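PDB 4NQ3: cyanuric acid amidohydrolase from Azorhizobium caulinodans, which hydrolyses cyanuric acid, opening its s-triazine ring to give carboxybiuret, which loses carbon dioxide spontaneously to become biuret. Local coordinates for residues M125-M130 / G185-A190; K156-T161 / L232-V237; P248-H253 / S270-E275. One frame throughout, in Å; residues are numbered along the deposited sequence.

Contact 1 (M125-M130 / G185-A190); sequences MGQVRM and GLSRGA. With BR8 (barbituric acid), chain C.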
# COMPACT_ATOMS: atom_id res chain seq x y z
N MSE A 125 20.35 -7.82 -24.99
CA MSE A 125 21.26 -6.99 -25.80
C MSE A 125 20.55 -6.16 -26.87
O MSE A 125 21.03 -5.08 -27.23
CB MSE A 125 22.31 -7.86 -26.48
CG MSE A 125 23.21 -8.57 -25.49
SE MSE A 125 24.25 -7.33 -24.47
CE MSE A 125 25.18 -6.41 -25.94
N GLY A 126 19.42 -6.65 -27.37
CA GLY A 126 18.57 -5.84 -28.23
C GLY A 126 18.34 -4.44 -27.66
O GLY A 126 18.60 -3.43 -28.32
N GLN A 127 17.86 -4.38 -26.43
CA GLN A 127 17.62 -3.08 -25.81
C GLN A 127 18.90 -2.29 -25.63
O GLN A 127 18.94 -1.09 -25.91
CB GLN A 127 16.93 -3.25 -24.46
CG GLN A 127 16.62 -1.94 -23.80
CD GLN A 127 15.60 -2.11 -22.71
OE1 GLN A 127 15.45 -3.21 -22.16
NE2 GLN A 127 14.86 -1.03 -22.41
N VAL A 128 19.95 -2.97 -25.18
CA VAL A 128 21.23 -2.32 -24.95
C VAL A 128 21.74 -1.63 -26.19
O VAL A 128 22.14 -0.46 -26.14
CB VAL A 128 22.31 -3.29 -24.49
CG1 VAL A 128 23.61 -2.53 -24.38
CG2 VAL A 128 21.93 -3.96 -23.17
N ARG A 129 21.70 -2.34 -27.32
CA ARG A 129 22.23 -1.78 -28.56
C ARG A 129 21.34 -0.66 -29.05
O ARG A 129 21.84 0.33 -29.59
CB ARG A 129 22.36 -2.85 -29.63
CG ARG A 129 23.42 -3.91 -29.33
CD ARG A 129 23.52 -4.84 -30.51
NE ARG A 129 23.82 -6.22 -30.12
CZ ARG A 129 25.00 -6.65 -29.69
NH1 ARG A 129 26.04 -5.81 -29.59
NH2 ARG A 129 25.15 -7.92 -29.36
N MSE A 130 20.04 -0.80 -28.84
CA MSE A 130 19.09 0.20 -29.34
C MSE A 130 19.35 1.54 -28.65
O MSE A 130 19.46 2.57 -29.30
CB MSE A 130 17.64 -0.26 -29.12
CG MSE A 130 16.64 0.68 -29.70
SE MSE A 130 14.81 0.06 -29.64
CE MSE A 130 15.05 -1.60 -30.62
N GLY A 185 13.15 -3.10 -13.74
CA GLY A 185 14.55 -3.11 -13.39
C GLY A 185 15.40 -3.54 -14.59
O GLY A 185 16.43 -2.91 -14.88
N LEU A 186 14.96 -4.59 -15.30
CA LEU A 186 15.70 -5.10 -16.45
C LEU A 186 15.77 -4.01 -17.52
O LEU A 186 16.81 -3.77 -18.14
CB LEU A 186 15.04 -6.37 -17.02
CG LEU A 186 15.24 -7.59 -16.11
CD1 LEU A 186 14.47 -8.80 -16.52
CD2 LEU A 186 16.67 -7.87 -16.04
N SER A 187 14.64 -3.34 -17.74
CA SER A 187 14.62 -2.33 -18.77
C SER A 187 15.54 -1.15 -18.39
O SER A 187 16.27 -0.64 -19.25
CB SER A 187 13.20 -1.85 -19.03
OG SER A 187 13.25 -0.86 -20.04
N ARG A 188 15.50 -0.72 -17.13
CA ARG A 188 16.40 0.34 -16.69
C ARG A 188 17.84 -0.12 -16.85
O ARG A 188 18.70 0.62 -17.34
CB ARG A 188 16.14 0.75 -15.23
CG ARG A 188 14.87 1.56 -14.95
CD ARG A 188 14.81 2.00 -13.48
NE ARG A 188 14.79 0.84 -12.61
CZ ARG A 188 13.70 0.40 -11.97
NH1 ARG A 188 12.55 1.05 -12.09
NH2 ARG A 188 13.77 -0.68 -11.20
N GLY A 189 18.10 -1.37 -16.45
CA GLY A 189 19.43 -1.93 -16.47
C GLY A 189 20.01 -2.03 -17.87
O GLY A 189 21.15 -1.62 -18.09
N ALA A 190 19.24 -2.60 -18.80
CA ALA A 190 19.70 -2.72 -20.18
C ALA A 190 19.96 -1.34 -20.78
O ALA A 190 20.96 -1.12 -21.43
CB ALA A 190 18.71 -3.47 -21.01
N1 BR8 C . 9.73 4.86 -13.24
C2 BR8 C . 9.11 5.88 -12.61
O2 BR8 C . 8.00 6.20 -13.00
N3 BR8 C . 9.71 6.52 -11.57
C4 BR8 C . 10.99 6.15 -11.10
O4 BR8 C . 11.49 6.75 -10.15
C5 BR8 C . 11.82 5.04 -11.75
C6 BR8 C . 11.00 4.43 -12.88
O8 BR8 C . 11.47 3.50 -13.51
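Gln127 reaches across from helix 125-141 to Ala190 and Ser187 on helix 180-199. Its CG stands anti to the backbone N (chi1 -178°) and the chain runs on extended, which carries the amide over to the second helix. CB and CG lie against the methyl of Ala190, with CG 3.8 Å from Ala190 CB, and CD keeps the same 3.8 Å from that carbon. OE1 approaches the same methyl, 3.5 Å from Ala190 CB, while its hydrogen bond comes from the backbone N of Gly123. NE2 donates to Ser187 OG at 2.9 Å, a fairly straight bond (160° at the hydrogen) that runs close to the amide plane, and has a second partner in His234 NE2. Ser187 OG is bonded in turn to Pro158 O, so the buried hydroxyl is gripped from two directions.

In the region assigned by rule to repeat unit B, the two helices pack side by side against a four-stranded mixed sheet, meeting it here where Gln127 and Ser187 rest on Cys157 of strand 150-157. Around the contact their axes approach to 9.2 Å, crossing at -43°. Val128 extends the apolar part, its CG2 3.9 Å from Ala190 CB. Arg188 points away, into the substrate pocket, where its NH1 donates to barbituric acid O8 at 3.0 Å in the guanidinium plane and NE forms a salt bridge with Glu337.

Contact 2 (K156-T161 / L232-V237); sequences KCPLLT and LGHEIV. With SO4 (sulfate ion), chain H.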
# COMPACT_ATOMS: atom_id res chain seq x y z
N LYS A 156 14.08 7.29 -20.95
CA LYS A 156 12.77 6.78 -20.60
C LYS A 156 12.59 5.47 -21.33
O LYS A 156 12.72 5.43 -22.55
CB LYS A 156 11.69 7.77 -21.01
CG LYS A 156 10.31 7.38 -20.51
CD LYS A 156 10.21 7.65 -19.07
CE LYS A 156 9.22 6.74 -18.39
NZ LYS A 156 9.27 6.89 -16.90
N CYS A 157 12.35 4.38 -20.60
CA CYS A 157 12.27 3.07 -21.25
C CYS A 157 10.98 2.36 -20.90
O CYS A 157 10.33 2.68 -19.91
CB CYS A 157 13.45 2.20 -20.84
SG CYS A 157 13.58 2.06 -19.03
N PRO A 158 10.63 1.33 -21.68
CA PRO A 158 9.35 0.64 -21.52
C PRO A 158 9.38 -0.37 -20.40
O PRO A 158 10.38 -0.39 -19.67
CB PRO A 158 9.14 -0.03 -22.88
CG PRO A 158 10.49 -0.26 -23.39
CD PRO A 158 11.32 0.91 -22.92
N LEU A 159 8.30 -1.14 -20.23
CA LEU A 159 8.26 -2.23 -19.26
C LEU A 159 7.30 -3.28 -19.76
O LEU A 159 6.67 -3.11 -20.80
CB LEU A 159 7.83 -1.71 -17.88
CG LEU A 159 6.47 -0.98 -17.79
CD1 LEU A 159 5.30 -1.96 -17.87
CD2 LEU A 159 6.39 -0.17 -16.53
N LEU A 160 7.15 -4.36 -19.00
CA LEU A 160 6.21 -5.42 -19.38
C LEU A 160 5.02 -5.53 -18.42
O LEU A 160 5.15 -5.42 -17.19
CB LEU A 160 6.93 -6.77 -19.43
CG LEU A 160 8.09 -6.87 -20.42
CD1 LEU A 160 8.67 -8.27 -20.39
CD2 LEU A 160 7.60 -6.54 -21.82
N THR A 161 3.84 -5.72 -19.00
CA THR A 161 2.66 -6.07 -18.22
C THR A 161 2.31 -7.52 -18.52
O THR A 161 2.82 -8.11 -19.47
CB THR A 161 1.47 -5.19 -18.56
OG1 THR A 161 1.11 -5.44 -19.93
CG2 THR A 161 1.80 -3.71 -18.36
N LEU A 232 6.31 2.52 -25.87
CA LEU A 232 6.83 1.24 -26.31
C LEU A 232 8.30 1.30 -26.73
O LEU A 232 8.95 0.26 -26.86
CB LEU A 232 5.99 0.67 -27.45
CG LEU A 232 4.56 0.39 -27.00
CD1 LEU A 232 3.81 -0.20 -28.16
CD2 LEU A 232 4.52 -0.54 -25.76
N GLY A 233 8.79 2.52 -26.95
CA GLY A 233 10.20 2.77 -27.27
C GLY A 233 10.98 3.51 -26.18
O GLY A 233 10.74 3.31 -24.97
N HIS A 234 11.95 4.33 -26.59
CA HIS A 234 12.78 5.08 -25.65
C HIS A 234 12.83 6.58 -25.96
O HIS A 234 12.74 6.97 -27.13
CB HIS A 234 14.22 4.55 -25.63
CG HIS A 234 14.34 3.08 -25.40
ND1 HIS A 234 14.17 2.15 -26.40
CD2 HIS A 234 14.61 2.37 -24.28
CE1 HIS A 234 14.34 0.94 -25.91
NE2 HIS A 234 14.60 1.04 -24.62
N GLU A 235 12.97 7.40 -24.92
CA GLU A 235 13.34 8.81 -25.10
C GLU A 235 14.72 9.01 -24.51
O GLU A 235 14.97 8.59 -23.38
CB GLU A 235 12.35 9.75 -24.45
CG GLU A 235 10.92 9.37 -24.75
CD GLU A 235 10.32 10.17 -25.89
OE1 GLU A 235 9.42 11.01 -25.60
OE2 GLU A 235 10.72 9.95 -27.06
N ILE A 236 15.62 9.64 -25.25
CA ILE A 236 16.96 9.89 -24.76
C ILE A 236 17.24 11.40 -24.70
O ILE A 236 16.98 12.15 -25.65
CB ILE A 236 18.00 9.22 -25.65
CG1 ILE A 236 17.98 7.71 -25.43
CG2 ILE A 236 19.39 9.74 -25.33
CD1 ILE A 236 16.87 7.03 -26.15
N VAL A 237 17.79 11.84 -23.57
CA VAL A 237 18.21 13.22 -23.44
C VAL A 237 19.60 13.25 -22.85
O VAL A 237 19.80 12.78 -21.73
CB VAL A 237 17.27 14.02 -22.53
CG1 VAL A 237 17.74 15.43 -22.41
CG2 VAL A 237 15.88 13.99 -23.10
S SO4 H . -1.16 -2.97 -21.61
O1 SO4 H . -1.80 -1.74 -22.08
O2 SO4 H . -1.98 -3.70 -20.63
O3 SO4 H . 0.09 -2.55 -21.01
O4 SO4 H . -0.87 -3.87 -22.74
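Lys156 and Glu235 form an antiparallel hydrogen-bonded pair joining strands 150-157 and 235-242, the two inner strands of a four-stranded mixed sheet. Both backbone bonds of the pair are made: Lys156 N donates to Glu235 O at 2.9 Å, and Glu235 N returns a bond to a lone pair of Lys156 O at 3.1 Å. Lys156 O has a further neighbour in His234 CA, whose C-H points to it across 3.1 Å.

The two side chains leave the same face of the sheet and touch near their roots, CB to CB, before parting. The Lys156 chain bends at chi2 (75°) and takes NZ to Ser226 OG, the nucleophile of the Ser-Lys dyad, and to Met78 O; Glu230 is only a long, weak ionic partner. Glu235 OE1 accepts from the backbone N of Leu76.

Toward Pro158 the ladder ends, consistent with a proline having no N-H to give; Pro158 CD lies by Gly233 O instead. The Pro158 carbonyl is bonded to Ser227 OG as well as to Ser187. Cys157 turns its backbone bonds to the other neighbour, pairing with Ser226 and Gly228. The imidazole of His234 is occupied at both nitrogens, ND1 by Thr114 OG1 and NE2 by Gln127 NE2, which fixes the rotation of the ring. Cys157 CB meets it obliquely, 3.6 Å from His234 CD2. Farther along, Thr161 caps the following helix with its side chain, and its OG1 donates at 3.2 Å to O3 of a sulfate ion probably from the crystallisation liquor. Pro158 CD sits over one face of the His234 ring in a CH-pi contact, 4.0 Å from the centroid and 28° off the ring normal.

Contact 3 (P248-H253 / S270-E275); sequences PLAIAH and SALGAE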
# COMPACT_ATOMS: atom_id res chain seq x y z
N PRO A 248 24.49 31.06 -19.13
CA PRO A 248 24.86 31.05 -17.72
C PRO A 248 24.91 29.66 -17.11
O PRO A 248 25.57 29.44 -16.10
CB PRO A 248 23.76 31.89 -17.08
CG PRO A 248 22.60 31.75 -17.97
CD PRO A 248 23.12 31.56 -19.36
N LEU A 249 24.21 28.71 -17.72
CA LEU A 249 24.03 27.43 -17.06
C LEU A 249 25.15 26.44 -17.35
O LEU A 249 25.53 26.24 -18.51
CB LEU A 249 22.67 26.83 -17.47
CG LEU A 249 21.40 27.52 -16.95
CD1 LEU A 249 20.18 26.81 -17.44
CD2 LEU A 249 21.41 27.51 -15.42
N ALA A 250 25.69 25.84 -16.29
CA ALA A 250 26.61 24.69 -16.42
C ALA A 250 26.04 23.48 -15.69
O ALA A 250 25.07 23.58 -14.91
CB ALA A 250 27.96 25.02 -15.87
N ILE A 251 26.64 22.31 -15.92
CA ILE A 251 26.18 21.11 -15.25
C ILE A 251 27.39 20.41 -14.69
O ILE A 251 28.45 20.41 -15.30
CB ILE A 251 25.39 20.17 -16.21
CG1 ILE A 251 24.78 18.99 -15.45
CG2 ILE A 251 26.27 19.69 -17.37
CD1 ILE A 251 23.84 18.14 -16.29
N ALA A 252 27.24 19.87 -13.49
CA ALA A 252 28.27 19.06 -12.86
C ALA A 252 27.58 17.80 -12.36
O ALA A 252 26.36 17.80 -12.22
CB ALA A 252 28.93 19.81 -11.72
N HIS A 253 28.34 16.73 -12.12
CA HIS A 253 27.75 15.48 -11.65
C HIS A 253 28.71 14.70 -10.79
O HIS A 253 29.92 14.94 -10.82
CB HIS A 253 27.34 14.58 -12.82
CG HIS A 253 28.46 13.74 -13.34
ND1 HIS A 253 29.42 14.22 -14.20
CD2 HIS A 253 28.79 12.45 -13.09
CE1 HIS A 253 30.29 13.26 -14.47
NE2 HIS A 253 29.93 12.17 -13.81
N SER A 270 30.40 23.06 -5.78
CA SER A 270 31.71 23.72 -5.84
C SER A 270 32.22 23.87 -7.26
O SER A 270 32.65 24.95 -7.67
CB SER A 270 32.74 22.97 -5.02
OG SER A 270 32.73 23.44 -3.70
N ALA A 271 32.19 22.78 -8.01
CA ALA A 271 32.65 22.78 -9.40
C ALA A 271 31.94 23.86 -10.22
O ALA A 271 32.55 24.53 -11.06
CB ALA A 271 32.43 21.42 -10.01
N LEU A 272 30.64 24.01 -9.95
CA LEU A 272 29.77 24.97 -10.63
C LEU A 272 29.88 26.41 -10.12
O LEU A 272 29.29 27.34 -10.71
CB LEU A 272 28.32 24.51 -10.50
CG LEU A 272 27.90 23.27 -11.28
CD1 LEU A 272 26.54 22.81 -10.77
CD2 LEU A 272 27.83 23.58 -12.76
N GLY A 273 30.61 26.60 -9.01
CA GLY A 273 30.74 27.91 -8.39
C GLY A 273 29.42 28.46 -7.88
O GLY A 273 29.15 29.67 -7.93
N ALA A 274 28.57 27.56 -7.41
CA ALA A 274 27.26 27.94 -6.91
C ALA A 274 27.03 27.40 -5.50
O ALA A 274 27.71 26.48 -5.04
CB ALA A 274 26.19 27.42 -7.85
N GLU A 275 26.10 28.01 -4.78
CA GLU A 275 25.72 27.48 -3.48
C GLU A 275 24.26 27.03 -3.49
O GLU A 275 23.45 27.52 -4.28
CB GLU A 275 26.01 28.49 -2.38
CG GLU A 275 25.49 29.89 -2.61
CD GLU A 275 26.23 30.89 -1.73
OE1 GLU A 275 27.36 30.57 -1.30
OE2 GLU A 275 25.68 31.99 -1.46
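Leu272 sets its branched end against Ala250 and Ala252, two alanines that project from the same face of strand 249-256. The contact is apolar throughout, with no hydrogen bond between the two segments. The branches of the leucine divide the work: CD2 meets the methyl of Ala250, 3.4 Å from Ala250 CB, and also lies over the peptide that leads to Ile251, 3.6 Å from Ile251 N. Leu272 CG rests on the next methyl of the same face at 3.6 Å from Ala252 CB, and CD1 comes to 4.0 Å of that same carbon. With CG anti to the carbonyl carbon, chi1 (-70°) sends the branch point to the strand, and chi2 (167°) sets where the two methyls lie. Ala271 adds a looser touch at the margin, its CB 4.2 Å from Ala252 CB. With an alanine here in place of Leu272, CG and both methyls would be gone, and a gap would probably open over Ala250 CB and Ala252 CB.

The hydrogen bonds nearby are made within and beside the segments, not between them. Gly273, with phi 63°, follows helix 263-271 in a Schellman motif, and its N donates to Ser270 O at 2.9 Å. The backbone of Gly273 also pairs with that of Thr354.

Within the region assigned by rule to repeat unit C, the contact lays the C-terminal end of helix 263-271 on the sheet. Leu272 bridges two strands, since it also touches Val349 and Ala351 of strand 345-352, the partner with which Ala250 and Ala252 make their backbone bonds. Ile251 points to the other face, onto Leu239 and Met241 of strand 235-242, and Leu249 bonds through its backbone to Leu107 of strand 106-113.

Contacts 1 and 2 interlock near the active site, their centres 10 Å apart and their segments alternating along the chain. A probable hydrogen bond of 3.0 Å joins Gln127 NE2 to His234 NE2, and Ser187 OG packs 3.1 Å from Cys157 SG. The helix pair thus backs the strand end that carries catalytic Lys156, while Arg188 and Lys156 reach the pocket from separate segments, the Lys156 side chain about 4 Å from a bound barbituric acid. Contact 3 lies across the chain's centre, about 30 Å from contact 2 between centres, though strands 235-242 and 249-256 follow each other in sequence; it is remote from the annotated sites.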